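Macrophage migration inhibitory factor (Oncomelania hupensis, PDB 6LR3) belongs to the MIF family of homotrimeric proteins, whose subunits each pack two helices against a four-stranded beta-sheet. Local coordinates at residues Ile4-Asn9 with Glu86-Arg91; Asp82-His87 with Glu93-Arg98; Val58-Glu63 with Arg78-Met83; Val17-Ala22 with Val40-Gly45. All blocks are in the same frame, centred on the assembly; numbering follows the deposited sequence.

Interaction 1 (Ile4-Asn9 with Glu86-Arg91); sequences ITVNTN and EHLNVR. Unlike the reference sequence in segment 86-91: Asn89 (reference Lys), Val90 (reference Ile).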
loop_
_atom_site.group_PDB
_atom_site.type_symbol
_atom_site.label_atom_id
_atom_site.label_comp_id
_atom_site.label_asym_id
_atom_site.label_seq_id
_atom_site.Cartn_x
_atom_site.Cartn_y
_atom_site.Cartn_z
ATOM N N ILE B 4 2.051 5.271 -9.095
ATOM C CA ILE B 4 3.409 4.721 -8.906
ATOM C C ILE B 4 3.813 5.014 -7.475
ATOM O O ILE B 4 3.902 6.180 -7.120
ATOM C CB ILE B 4 4.429 5.351 -9.874
ATOM C CG1 ILE B 4 3.901 5.541 -11.298
ATOM C CG2 ILE B 4 5.717 4.509 -9.841
ATOM C CD1 ILE B 4 3.343 4.285 -11.930
ATOM N N THR B 5 4.048 3.986 -6.696
ATOM C CA THR B 5 4.477 4.101 -5.286
ATOM C C THR B 5 5.911 3.622 -5.209
ATOM O O THR B 5 6.201 2.519 -5.677
ATOM C CB THR B 5 3.548 3.316 -4.362
ATOM O OG1 THR B 5 2.204 3.770 -4.615
ATOM C CG2 THR B 5 3.938 3.502 -2.913
ATOM N N VAL B 6 6.788 4.454 -4.683
ATOM C CA VAL B 6 8.225 4.118 -4.557
ATOM C C VAL B 6 8.556 4.080 -3.069
ATOM O O VAL B 6 8.480 5.131 -2.430
ATOM C CB VAL B 6 9.102 5.113 -5.314
ATOM C CG1 VAL B 6 10.562 4.805 -5.139
ATOM C CG2 VAL B 6 8.753 5.116 -6.798
ATOM N N ASN B 7 8.867 2.893 -2.558
ATOM C CA ASN B 7 9.298 2.706 -1.152
ATOM C C ASN B 7 10.814 2.511 -1.177
ATOM O O ASN B 7 11.286 1.501 -1.694
ATOM C CB ASN B 7 8.615 1.508 -0.502
ATOM C CG ASN B 7 7.113 1.609 -0.590
ATOM O OD1 ASN B 7 6.501 2.395 0.153
ATOM N ND2 ASN B 7 6.506 0.870 -1.523
ATOM N N THR B 8 11.571 3.468 -0.663
ATOM C CA THR B 8 13.047 3.361 -0.683
ATOM C C THR B 8 13.617 3.843 0.637
ATOM O O THR B 8 13.078 4.777 1.230
ATOM C CB THR B 8 13.635 4.122 -1.877
ATOM O OG1 THR B 8 15.046 3.848 -1.877
ATOM C CG2 THR B 8 13.353 5.624 -1.813
ATOM N N ASN B 9 14.718 3.221 1.044
ATOM C CA ASN B 9 15.502 3.670 2.213
ATOM C C ASN B 9 16.471 4.768 1.794
ATOM O O ASN B 9 17.086 5.354 2.676
ATOM C CB ASN B 9 16.202 2.533 2.931
ATOM C CG ASN B 9 17.128 1.748 2.050
ATOM O OD1 ASN B 9 17.171 1.958 0.840
ATOM N ND2 ASN B 9 17.904 0.852 2.666
ATOM N N GLU B 86 19.829 5.426 -11.741
ATOM C CA GLU B 86 20.429 6.744 -12.046
ATOM C C GLU B 86 20.129 7.720 -10.916
ATOM O O GLU B 86 21.036 8.445 -10.496
ATOM C CB GLU B 86 19.879 7.237 -13.387
ATOM C CG GLU B 86 20.390 8.588 -13.771
ATOM C CD GLU B 86 20.387 8.682 -15.272
ATOM O OE1 GLU B 86 19.267 8.523 -15.826
ATOM O OE2 GLU B 86 21.481 8.798 -15.852
ATOM N N HIS B 87 18.883 7.766 -10.449
ATOM C CA HIS B 87 18.419 8.810 -9.500
ATOM C C HIS B 87 18.672 8.436 -8.030
ATOM O O HIS B 87 18.976 9.332 -7.242
ATOM C CB HIS B 87 16.931 9.068 -9.677
ATOM C CG HIS B 87 16.496 9.885 -10.841
ATOM N ND1 HIS B 87 15.994 11.169 -10.586
ATOM C CD2 HIS B 87 16.416 9.688 -12.187
ATOM C CE1 HIS B 87 15.653 11.719 -11.745
ATOM N NE2 HIS B 87 15.974 10.858 -12.738
ATOM N N LEU B 88 18.484 7.167 -7.672
ATOM C CA LEU B 88 18.563 6.710 -6.267
ATOM C C LEU B 88 19.900 6.047 -5.970
ATOM O O LEU B 88 20.135 5.750 -4.800
ATOM C CB LEU B 88 17.404 5.761 -5.959
ATOM C CG LEU B 88 16.002 6.275 -6.334
ATOM C CD1 LEU B 88 14.935 5.301 -5.971
ATOM C CD2 LEU B 88 15.731 7.604 -5.683
ATOM N N ASN B 89 20.704 5.755 -6.984
ATOM C CA ASN B 89 21.981 5.020 -6.833
ATOM C C ASN B 89 21.709 3.697 -6.130
ATOM O O ASN B 89 22.475 3.310 -5.234
ATOM C CB ASN B 89 23.000 5.880 -6.093
ATOM C CG ASN B 89 23.408 7.054 -6.949
ATOM O OD1 ASN B 89 23.915 6.853 -8.050
ATOM N ND2 ASN B 89 23.264 8.259 -6.436
ATOM N N VAL B 90 20.633 3.026 -6.527
ATOM C CA VAL B 90 20.323 1.669 -6.035
ATOM C C VAL B 90 20.793 0.702 -7.109
ATOM O O VAL B 90 20.612 0.984 -8.312
ATOM C CB VAL B 90 18.821 1.563 -5.739
ATOM C CG1 VAL B 90 18.416 0.183 -5.310
ATOM C CG2 VAL B 90 18.436 2.509 -4.615
ATOM N N ARG B 91 21.389 -0.414 -6.696
ATOM C CA ARG B 91 21.787 -1.460 -7.657
ATOM C C ARG B 91 20.546 -2.145 -8.209
ATOM O O ARG B 91 19.511 -2.277 -7.465
ATOM C CB ARG B 91 22.679 -2.457 -6.943
ATOM C CG ARG B 91 24.047 -1.858 -6.616
ATOM C CD ARG B 91 24.848 -2.551 -5.531
ATOM N NE ARG B 91 24.476 -3.892 -5.157
ATOM C CZ ARG B 91 24.057 -4.273 -3.954
ATOM N NH1 ARG B 91 23.934 -3.406 -2.948
ATOM N NH2 ARG B 91 23.729 -5.541 -3.783
#
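Leu88 extends its CD1 branch anti to its own CA (chi2 -179°) toward strand 3-8, while the first torsions of Val6 and Thr8 swing CG1 and CG2 respectively away from the backbone nitrogens, leaving Val6 CG1 and Thr8 OG1 on the leucine's side. The contact lies in the MIF fold, where two helices cover one face of a four-stranded mixed sheet; here the last turn of helix 70-88, which ends just after Leu88, reaches an inner strand. The backbones stay well apart, with Thr8 CA and Leu88 CA separated by 8.5 Å, so the interval is bridged by side chains alone. Val6 and Thr8, two residues apart, point to the same face of the strand, and leucine suits the span because its branched, wholly apolar end presents one methyl, CD1, to both. The packing is loose: Val6 CG1 lies 4.5 Å from Leu88 CD1. Around them Val58 and Ile15 add more hydrocarbon to the leucine, and Leu23 of helix 19-31 touches Val6 as well. Threonine fits its buried place because its hydroxyl has polar partners outside the contact, Cys57 O and Val10 N. That same oxygen lies near the leucine, with Thr8 OG1 4.3 Å from Leu88 CD1.

Interaction 2 (Asp82-His87 with Glu93-Arg98); sequences DMFIEH and ERIVIR. With SO4 (sulfate ion), chain M.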
loop_
_atom_site.group_PDB
_atom_site.type_symbol
_atom_site.label_atom_id
_atom_site.label_comp_id
_atom_site.label_asym_id
_atom_site.label_seq_id
_atom_site.Cartn_x
_atom_site.Cartn_y
_atom_site.Cartn_z
ATOM N N ASP B 82 16.163 1.452 -14.491
ATOM C CA ASP B 82 17.220 2.358 -15.020
ATOM C C ASP B 82 17.106 3.724 -14.327
ATOM O O ASP B 82 18.156 4.319 -13.978
ATOM C CB ASP B 82 17.128 2.512 -16.528
ATOM C CG ASP B 82 17.546 1.291 -17.313
ATOM O OD1 ASP B 82 18.015 0.315 -16.731
ATOM O OD2 ASP B 82 17.376 1.344 -18.519
ATOM N N MET B 83 15.881 4.233 -14.182
ATOM C CA MET B 83 15.670 5.546 -13.540
ATOM C C MET B 83 16.046 5.448 -12.059
ATOM O O MET B 83 16.628 6.385 -11.543
ATOM C CB MET B 83 14.210 5.997 -13.705
ATOM C CG MET B 83 14.018 7.374 -13.227
ATOM S SD MET B 83 12.412 8.014 -13.715
ATOM C CE MET B 83 12.560 8.161 -15.485
ATOM N N PHE B 84 15.710 4.361 -11.373
ATOM C CA PHE B 84 16.042 4.196 -9.937
ATOM C C PHE B 84 17.541 4.103 -9.767
ATOM O O PHE B 84 18.075 4.648 -8.819
ATOM C CB PHE B 84 15.392 2.938 -9.355
ATOM C CG PHE B 84 13.886 2.954 -9.331
ATOM C CD1 PHE B 84 13.153 4.124 -9.429
ATOM C CD2 PHE B 84 13.199 1.760 -9.202
ATOM C CE1 PHE B 84 11.761 4.087 -9.415
ATOM C CE2 PHE B 84 11.815 1.731 -9.154
ATOM C CZ PHE B 84 11.102 2.895 -9.207
ATOM N N ILE B 85 18.212 3.372 -10.657
ATOM C CA ILE B 85 19.695 3.245 -10.613
ATOM C C ILE B 85 20.292 4.656 -10.757
ATOM O O ILE B 85 21.114 5.036 -9.940
ATOM C CB ILE B 85 20.166 2.276 -11.710
ATOM C CG1 ILE B 85 19.773 0.831 -11.387
ATOM C CG2 ILE B 85 21.662 2.429 -11.964
ATOM C CD1 ILE B 85 19.760 -0.106 -12.589
ATOM N N GLU B 86 19.829 5.426 -11.741
ATOM C CA GLU B 86 20.429 6.744 -12.046
ATOM C C GLU B 86 20.129 7.720 -10.916
ATOM O O GLU B 86 21.036 8.445 -10.496
ATOM C CB GLU B 86 19.879 7.237 -13.387
ATOM C CG GLU B 86 20.390 8.588 -13.771
ATOM C CD GLU B 86 20.387 8.682 -15.272
ATOM O OE1 GLU B 86 19.267 8.523 -15.826
ATOM O OE2 GLU B 86 21.481 8.798 -15.852
ATOM N N HIS B 87 18.883 7.766 -10.449
ATOM C CA HIS B 87 18.419 8.810 -9.500
ATOM C C HIS B 87 18.672 8.436 -8.030
ATOM O O HIS B 87 18.976 9.332 -7.242
ATOM C CB HIS B 87 16.931 9.068 -9.677
ATOM C CG HIS B 87 16.496 9.885 -10.841
ATOM N ND1 HIS B 87 15.994 11.169 -10.586
ATOM C CD2 HIS B 87 16.416 9.688 -12.187
ATOM C CE1 HIS B 87 15.653 11.719 -11.745
ATOM N NE2 HIS B 87 15.974 10.858 -12.738
ATOM N N GLU B 93 20.014 -5.183 -8.546
ATOM C CA GLU B 93 19.692 -6.374 -7.730
ATOM C C GLU B 93 19.125 -5.968 -6.372
ATOM O O GLU B 93 18.950 -6.873 -5.515
ATOM C CB GLU B 93 20.928 -7.281 -7.589
ATOM C CG GLU B 93 22.057 -6.639 -6.808
ATOM C CD GLU B 93 23.116 -5.953 -7.665
ATOM O OE1 GLU B 93 22.821 -5.446 -8.801
ATOM O OE2 GLU B 93 24.263 -5.874 -7.158
ATOM N N ARG B 94 18.820 -4.685 -6.146
ATOM C CA ARG B 94 18.170 -4.213 -4.910
ATOM C C ARG B 94 16.822 -3.573 -5.257
ATOM O O ARG B 94 16.309 -2.762 -4.447
ATOM C CB ARG B 94 19.089 -3.266 -4.154
ATOM C CG ARG B 94 20.340 -3.946 -3.625
ATOM C CD ARG B 94 20.061 -4.824 -2.430
ATOM N NE ARG B 94 19.774 -4.017 -1.248
ATOM C CZ ARG B 94 19.553 -4.531 -0.046
ATOM N NH1 ARG B 94 19.575 -5.834 0.131
ATOM N NH2 ARG B 94 19.278 -3.746 0.976
ATOM N N ILE B 95 16.270 -3.907 -6.420
ATOM C CA ILE B 95 14.977 -3.313 -6.885
ATOM C C ILE B 95 13.977 -4.430 -7.162
ATOM O O ILE B 95 14.277 -5.311 -7.948
ATOM C CB ILE B 95 15.170 -2.441 -8.137
ATOM C CG1 ILE B 95 16.198 -1.344 -7.896
ATOM C CG2 ILE B 95 13.845 -1.881 -8.614
ATOM C CD1 ILE B 95 16.680 -0.662 -9.167
ATOM N N VAL B 96 12.792 -4.287 -6.581
ATOM C CA VAL B 96 11.632 -5.157 -6.877
ATOM C C VAL B 96 10.458 -4.236 -7.203
ATOM O O VAL B 96 10.255 -3.248 -6.510
ATOM C CB VAL B 96 11.322 -6.097 -5.713
ATOM C CG1 VAL B 96 9.978 -6.788 -5.880
ATOM C CG2 VAL B 96 12.432 -7.123 -5.555
ATOM N N ILE B 97 9.717 -4.556 -8.234
ATOM C CA ILE B 97 8.541 -3.761 -8.677
ATOM C C ILE B 97 7.357 -4.708 -8.842
ATOM O O ILE B 97 7.487 -5.720 -9.509
ATOM C CB ILE B 97 8.827 -2.983 -9.974
ATOM C CG1 ILE B 97 10.098 -2.139 -9.882
ATOM C CG2 ILE B 97 7.604 -2.164 -10.340
ATOM C CD1 ILE B 97 10.647 -1.684 -11.221
ATOM N N ARG B 98 6.234 -4.366 -8.238
ATOM C CA ARG B 98 4.985 -5.123 -8.389
ATOM C C ARG B 98 4.038 -4.298 -9.254
ATOM O O ARG B 98 3.812 -3.117 -8.995
ATOM C CB ARG B 98 4.360 -5.430 -7.040
ATOM C CG ARG B 98 3.036 -6.154 -7.126
ATOM C CD ARG B 98 2.497 -6.459 -5.755
ATOM N NE ARG B 98 1.116 -6.828 -5.941
ATOM C CZ ARG B 98 0.118 -6.527 -5.146
ATOM N NH1 ARG B 98 0.318 -5.927 -3.989
ATOM N NH2 ARG B 98 -1.116 -6.831 -5.527
HETATM S S SO4 M . -2.892 -4.261 -3.141
HETATM O O1 SO4 M . -1.648 -4.759 -2.608
HETATM O O2 SO4 M . -3.682 -3.710 -2.048
HETATM O O3 SO4 M . -3.589 -5.284 -3.775
HETATM O O4 SO4 M . -2.589 -3.192 -4.039
#
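The second beta-alpha-beta unit of the subunit runs from strand 58-64 through helix 70-88 to strand 95-101, and this contact seats the helix on its closing strand. The short segment axes approach to 10.5 Å, with N-to-C directions 140° apart. Phe84 fills much of that interval. Ile95 meets the ring at its edge and close to its plane, Ile95 CG2 lying 3.7 Å from Phe84 CD2. Farther along the strand, Ile97 uses only its CD1, which comes obliquely to Phe84 CE2 at 4.2 Å. The longer arm of Ile95 extends toward the helix, its CD1 reaching Phe84 CB at 3.8 Å and Ile85 CG1 at 4.1 Å; Ile85 sets CG1 beside its backbone N (chi1 -71°), and the two isoleucines meet roughly at right angles. A branched isoleucine suits position 95 because its two arms serve different partners. Arg98 serves the subunit interface instead: its NH1 gives a 2.7 Å hydrogen bond to O1 of a sulfate ion that Arg98 of both other subunits also binds, and it pairs with Glu63 of the second subunit. The helix-strand contact itself is purely apolar, so it probably depends on close fit and the exclusion of water.

Interaction 3 (Val58-Glu63 with Arg78-Met83); sequences VFATVE and RDMEDM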
loop_
_atom_site.group_PDB
_atom_site.type_symbol
_atom_site.label_atom_id
_atom_site.label_comp_id
_atom_site.label_asym_id
_atom_site.label_seq_id
_atom_site.Cartn_x
_atom_site.Cartn_y
_atom_site.Cartn_z
ATOM N N VAL B 58 14.849 -0.572 -3.226
ATOM C CA VAL B 58 13.526 -0.028 -3.661
ATOM C C VAL B 58 12.555 -1.183 -3.776
ATOM O O VAL B 58 12.866 -2.163 -4.446
ATOM C CB VAL B 58 13.601 0.671 -5.032
ATOM C CG1 VAL B 58 12.214 1.130 -5.452
ATOM C CG2 VAL B 58 14.609 1.801 -5.044
ATOM N N PHE B 59 11.378 -1.003 -3.203
ATOM C CA PHE B 59 10.176 -1.764 -3.572
ATOM C C PHE B 59 9.194 -0.755 -4.123
ATOM O O PHE B 59 8.793 0.167 -3.403
ATOM C CB PHE B 59 9.585 -2.523 -2.387
ATOM C CG PHE B 59 8.278 -3.171 -2.745
ATOM C CD1 PHE B 59 8.219 -4.063 -3.791
ATOM C CD2 PHE B 59 7.112 -2.889 -2.051
ATOM C CE1 PHE B 59 7.024 -4.649 -4.166
ATOM C CE2 PHE B 59 5.913 -3.482 -2.411
ATOM C CZ PHE B 59 5.875 -4.369 -3.473
ATOM N N ALA B 60 8.818 -0.915 -5.386
ATOM C CA ALA B 60 7.888 0.023 -6.031
ATOM C C ALA B 60 6.655 -0.744 -6.502
ATOM O O ALA B 60 6.772 -1.958 -6.771
ATOM C CB ALA B 60 8.557 0.747 -7.163
ATOM N N THR B 61 5.537 -0.049 -6.614
ATOM C CA THR B 61 4.299 -0.625 -7.153
ATOM C C THR B 61 3.762 0.296 -8.251
ATOM O O THR B 61 3.878 1.524 -8.170
ATOM C CB THR B 61 3.269 -0.934 -6.066
ATOM O OG1 THR B 61 2.813 0.276 -5.472
ATOM C CG2 THR B 61 3.820 -1.848 -4.993
ATOM N N VAL B 62 3.123 -0.332 -9.222
ATOM C CA VAL B 62 2.462 0.341 -10.350
ATOM C C VAL B 62 1.025 -0.135 -10.381
ATOM O O VAL B 62 0.808 -1.280 -10.663
ATOM C CB VAL B 62 3.176 0.044 -11.672
ATOM C CG1 VAL B 62 2.452 0.699 -12.833
ATOM C CG2 VAL B 62 4.647 0.467 -11.601
ATOM N N GLU B 63 0.100 0.718 -9.962
ATOM C CA GLU B 63 -1.352 0.454 -9.988
ATOM C C GLU B 63 -1.895 1.093 -11.263
ATOM O O GLU B 63 -1.689 2.290 -11.475
ATOM C CB GLU B 63 -2.029 0.990 -8.741
ATOM C CG GLU B 63 -1.644 0.250 -7.468
ATOM C CD GLU B 63 -2.061 0.967 -6.192
ATOM O OE1 GLU B 63 -1.272 1.803 -5.731
ATOM O OE2 GLU B 63 -3.211 0.731 -5.710
ATOM N N ARG B 78 12.283 -2.571 -16.481
ATOM C CA ARG B 78 13.675 -2.260 -16.893
ATOM C C ARG B 78 13.833 -0.739 -16.934
ATOM O O ARG B 78 14.875 -0.233 -16.462
ATOM C CB ARG B 78 14.039 -2.977 -18.199
ATOM C CG ARG B 78 14.110 -4.492 -18.064
ATOM C CD ARG B 78 14.780 -5.160 -19.274
ATOM N NE ARG B 78 16.177 -4.764 -19.125
ATOM C CZ ARG B 78 17.141 -5.435 -18.467
ATOM N NH1 ARG B 78 16.911 -6.665 -18.032
ATOM N NH2 ARG B 78 18.337 -4.874 -18.264
ATOM N N ASP B 79 12.860 -0.017 -17.482
ATOM C CA ASP B 79 12.918 1.459 -17.591
ATOM C C ASP B 79 12.875 2.072 -16.197
ATOM O O ASP B 79 13.631 3.010 -15.950
ATOM C CB ASP B 79 11.798 1.977 -18.478
ATOM C CG ASP B 79 12.061 1.758 -19.958
ATOM O OD1 ASP B 79 13.222 1.425 -20.318
ATOM O OD2 ASP B 79 11.113 1.893 -20.711
ATOM N N MET B 80 12.007 1.572 -15.320
ATOM C CA MET B 80 11.943 2.064 -13.915
ATOM C C MET B 80 13.262 1.748 -13.215
ATOM O O MET B 80 13.796 2.633 -12.548
ATOM C CB MET B 80 10.761 1.429 -13.179
ATOM C CG MET B 80 9.464 1.960 -13.668
ATOM S SD MET B 80 8.021 1.062 -12.952
ATOM C CE MET B 80 8.173 1.585 -11.248
ATOM N N GLU B 81 13.773 0.532 -13.338
ATOM C CA GLU B 81 15.065 0.172 -12.723
ATOM C C GLU B 81 16.117 1.176 -13.191
ATOM O O GLU B 81 16.871 1.671 -12.355
ATOM C CB GLU B 81 15.486 -1.233 -13.116
ATOM C CG GLU B 81 14.718 -2.303 -12.374
ATOM C CD GLU B 81 15.042 -3.688 -12.944
ATOM O OE1 GLU B 81 15.703 -3.743 -14.019
ATOM O OE2 GLU B 81 14.657 -4.677 -12.293
ATOM N N ASP B 82 16.163 1.452 -14.491
ATOM C CA ASP B 82 17.220 2.358 -15.020
ATOM C C ASP B 82 17.106 3.724 -14.327
ATOM O O ASP B 82 18.156 4.319 -13.978
ATOM C CB ASP B 82 17.128 2.512 -16.528
ATOM C CG ASP B 82 17.546 1.291 -17.313
ATOM O OD1 ASP B 82 18.015 0.315 -16.731
ATOM O OD2 ASP B 82 17.376 1.344 -18.519
ATOM N N MET B 83 15.881 4.233 -14.182
ATOM C CA MET B 83 15.670 5.546 -13.540
ATOM C C MET B 83 16.046 5.448 -12.059
ATOM O O MET B 83 16.628 6.385 -11.543
ATOM C CB MET B 83 14.210 5.997 -13.705
ATOM C CG MET B 83 14.018 7.374 -13.227
ATOM S SD MET B 83 12.412 8.014 -13.715
ATOM C CE MET B 83 12.560 8.161 -15.485
#
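Apolar packing through Met80 and Val62 joins the first strand of a beta-alpha-beta unit, 58-64, to the helix 70-88 that follows it. The two side chains reach toward each other tip to tip, Val62 CG2 lying 3.7 Å from Met80 SD. A long unbranched methionine suits a helix standing off the sheet, since Ala60 CA and Met80 CA are 9.1 Å apart, and small Ala60 lets its end settle close to the strand. Both strand residues point to the helix side; Met26 and Met27 of helix 19-31 and Ile97 of the next strand also touch Met80.

Polar interactions lie away from this contact, within the helix and with its other neighbours. Asp82 N bonds to Arg78 O at 2.9 Å, and Glu81 makes a salt bridge to Arg92 and accepts a hydrogen bond through OE2 from the backbone N of Gly111 of the second subunit. A bend at chi3 of Met80 (68°) turns the methyl toward Ala60, where Met80 CE touches Val62 CG2 at 3.7 Å and Ala60 CB at 4.2 Å.

Interaction 4 (Val17-Ala22 with Val40-Gly45); sequences VFFQAA and VDLRSG. With SO4 (sulfate ion), chain N.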
loop_
_atom_site.group_PDB
_atom_site.type_symbol
_atom_site.label_atom_id
_atom_site.label_comp_id
_atom_site.label_asym_id
_atom_site.label_seq_id
_atom_site.Cartn_x
_atom_site.Cartn_y
_atom_site.Cartn_z
ATOM N N VAL B 17 15.477 16.460 -7.299
ATOM C CA VAL B 17 14.177 17.139 -7.027
ATOM C C VAL B 17 13.178 16.795 -8.139
ATOM O O VAL B 17 11.988 16.856 -7.853
ATOM C CB VAL B 17 14.370 18.669 -6.922
ATOM C CG1 VAL B 17 15.204 19.019 -5.701
ATOM C CG2 VAL B 17 14.992 19.245 -8.175
ATOM N N PHE B 18 13.646 16.448 -9.354
ATOM C CA PHE B 18 12.751 16.207 -10.508
ATOM C C PHE B 18 12.442 14.717 -10.642
ATOM O O PHE B 18 11.793 14.350 -11.604
ATOM C CB PHE B 18 13.305 16.806 -11.793
ATOM C CG PHE B 18 14.596 16.201 -12.250
ATOM C CD1 PHE B 18 15.816 16.621 -11.758
ATOM C CD2 PHE B 18 14.579 15.220 -13.235
ATOM C CE1 PHE B 18 16.991 16.098 -12.276
ATOM C CE2 PHE B 18 15.759 14.642 -13.684
ATOM C CZ PHE B 18 16.956 15.094 -13.206
ATOM N N PHE B 19 12.830 13.890 -9.692
ATOM C CA PHE B 19 12.614 12.416 -9.757
ATOM C C PHE B 19 11.130 12.114 -9.975
ATOM O O PHE B 19 10.810 11.396 -10.931
ATOM C CB PHE B 19 13.135 11.735 -8.493
ATOM C CG PHE B 19 12.836 10.263 -8.456
ATOM C CD1 PHE B 19 13.355 9.369 -9.365
ATOM C CD2 PHE B 19 11.952 9.789 -7.528
ATOM C CE1 PHE B 19 13.073 8.017 -9.286
ATOM C CE2 PHE B 19 11.768 8.423 -7.341
ATOM C CZ PHE B 19 12.286 7.549 -8.264
ATOM N N GLN B 20 10.237 12.638 -9.139
ATOM C CA GLN B 20 8.799 12.296 -9.289
ATOM C C GLN B 20 8.251 12.817 -10.626
ATOM O O GLN B 20 7.456 12.104 -11.250
ATOM C CB GLN B 20 7.970 12.842 -8.142
ATOM C CG GLN B 20 8.105 12.027 -6.877
ATOM C CD GLN B 20 7.674 12.859 -5.698
ATOM O OE1 GLN B 20 8.430 13.770 -5.299
ATOM N NE2 GLN B 20 6.473 12.579 -5.179
ATOM N N ALA B 21 8.637 14.012 -11.054
ATOM C CA ALA B 21 8.255 14.582 -12.366
ATOM C C ALA B 21 8.747 13.676 -13.480
ATOM O O ALA B 21 7.995 13.410 -14.431
ATOM C CB ALA B 21 8.813 15.981 -12.508
ATOM N N ALA B 22 9.988 13.204 -13.396
ATOM C CA ALA B 22 10.597 12.377 -14.459
ATOM C C ALA B 22 9.862 11.045 -14.512
ATOM O O ALA B 22 9.562 10.565 -15.622
ATOM C CB ALA B 22 12.084 12.186 -14.227
ATOM N N VAL B 40 2.478 9.896 -8.319
ATOM C CA VAL B 40 3.748 9.308 -7.859
ATOM C C VAL B 40 3.865 9.622 -6.379
ATOM O O VAL B 40 3.961 10.801 -6.016
ATOM C CB VAL B 40 4.981 9.789 -8.653
ATOM C CG1 VAL B 40 6.220 9.103 -8.110
ATOM C CG2 VAL B 40 4.829 9.512 -10.129
ATOM N N ASP B 41 3.794 8.568 -5.587
ATOM C CA ASP B 41 3.837 8.606 -4.111
ATOM C C ASP B 41 5.224 8.114 -3.709
ATOM O O ASP B 41 5.487 6.906 -3.803
ATOM C CB ASP B 41 2.671 7.791 -3.574
ATOM C CG ASP B 41 2.515 7.832 -2.064
ATOM O OD1 ASP B 41 3.376 8.416 -1.429
ATOM O OD2 ASP B 41 1.527 7.213 -1.590
ATOM N N LEU B 42 6.102 9.036 -3.356
ATOM C CA LEU B 42 7.499 8.725 -2.996
ATOM C C LEU B 42 7.630 8.613 -1.484
ATOM O O LEU B 42 7.415 9.587 -0.792
ATOM C CB LEU B 42 8.423 9.809 -3.545
ATOM C CG LEU B 42 9.892 9.671 -3.160
ATOM C CD1 LEU B 42 10.478 8.348 -3.592
ATOM C CD2 LEU B 42 10.681 10.823 -3.733
ATOM N N ARG B 43 7.951 7.423 -1.022
ATOM C CA ARG B 43 8.301 7.172 0.394
ATOM C C ARG B 43 9.820 7.034 0.446
ATOM O O ARG B 43 10.349 5.940 0.255
ATOM C CB ARG B 43 7.618 5.922 0.943
ATOM C CG ARG B 43 6.107 6.041 1.054
ATOM C CD ARG B 43 5.421 5.769 -0.266
ATOM N NE ARG B 43 3.973 5.743 -0.177
ATOM C CZ ARG B 43 3.245 4.681 0.142
ATOM N NH1 ARG B 43 3.814 3.502 0.411
ATOM N NH2 ARG B 43 1.919 4.787 0.120
ATOM N N SER B 44 10.487 8.153 0.650
ATOM C CA SER B 44 11.966 8.151 0.773
ATOM C C SER B 44 12.327 8.140 2.261
ATOM O O SER B 44 11.455 8.464 3.110
ATOM C CB SER B 44 12.546 9.322 0.039
ATOM O OG SER B 44 12.099 10.499 0.629
ATOM N N GLY B 45 13.540 7.710 2.553
ATOM C CA GLY B 45 14.016 7.539 3.935
ATOM C C GLY B 45 13.117 6.568 4.670
ATOM O O GLY B 45 13.031 6.645 5.915
HETATM S S SO4 N . 0.885 1.204 1.049
HETATM O O1 SO4 N . 0.407 2.538 0.670
HETATM O O2 SO4 N . 0.719 1.006 2.496
HETATM O O3 SO4 N . 2.316 1.140 0.761
HETATM O O4 SO4 N . 0.211 0.201 0.302
#
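Gln20 slants across Val40 and Leu42, laying its aliphatic stem on them before its amide turns to the strand backbone. Gln20 CG rests 3.7 Å from Val40 CG1 and 4.0 Å from Leu42 CB. Beyond them, Gln20 NE2 donates to Val40 O at 3.2 Å with an N-H...O angle of 153°; the oxygen sits near the amide plane, but the donor stands above the carbonyl plane, 47° out of it. The other end of the amide is held too, OE1 accepting from Arg54 of the third subunit, which would fix the rotation of the group. Glutamine thus suits a buried position beside an interface. These residues close the first beta-alpha-beta unit, strand 3-8, helix 19-31 and strand 39-43. Phe19, its CG anti to the backbone N (chi1 175°), turns its ring edge to Leu42, with Phe19 CE2 4.0 Å from Leu42 CD1. On the strand's other face, Arg43 NH2 forms a salt bridge with Asp41 OD2 at 3.0 Å. Arg43 NH2 also bonds O1 of a sulfate ion and Arg43 NH1 bonds O3 of the same ion, both at 2.8 Å, and Arg43 residues of both other subunits share that anion.

All four contacts seat helices on the same face of one four-stranded mixed sheet, ordered 39-43, 3-8, 58-64, 95-101. Interactions 1, 2 and 3 share helix 70-88; taken in the order 1, 3, 2 they reach adjacent strands. The centres of interactions 2 and 3 are about 5 Å apart, those of interactions 1 and 2 about 6 Å. Interaction 4 lies beneath helix 19-31, its centre about 13 Å from that of interaction 2, yet Phe19 packs on Phe84 and His87, joining the two helices. Along the chain, interactions 4 and 3 are nested in the loop closed by interaction 1, while 2 starts where 3 ends. The two beta-alpha-beta units thereby share one continuous core, whose outer strands extend the sheet into neighbouring subunits.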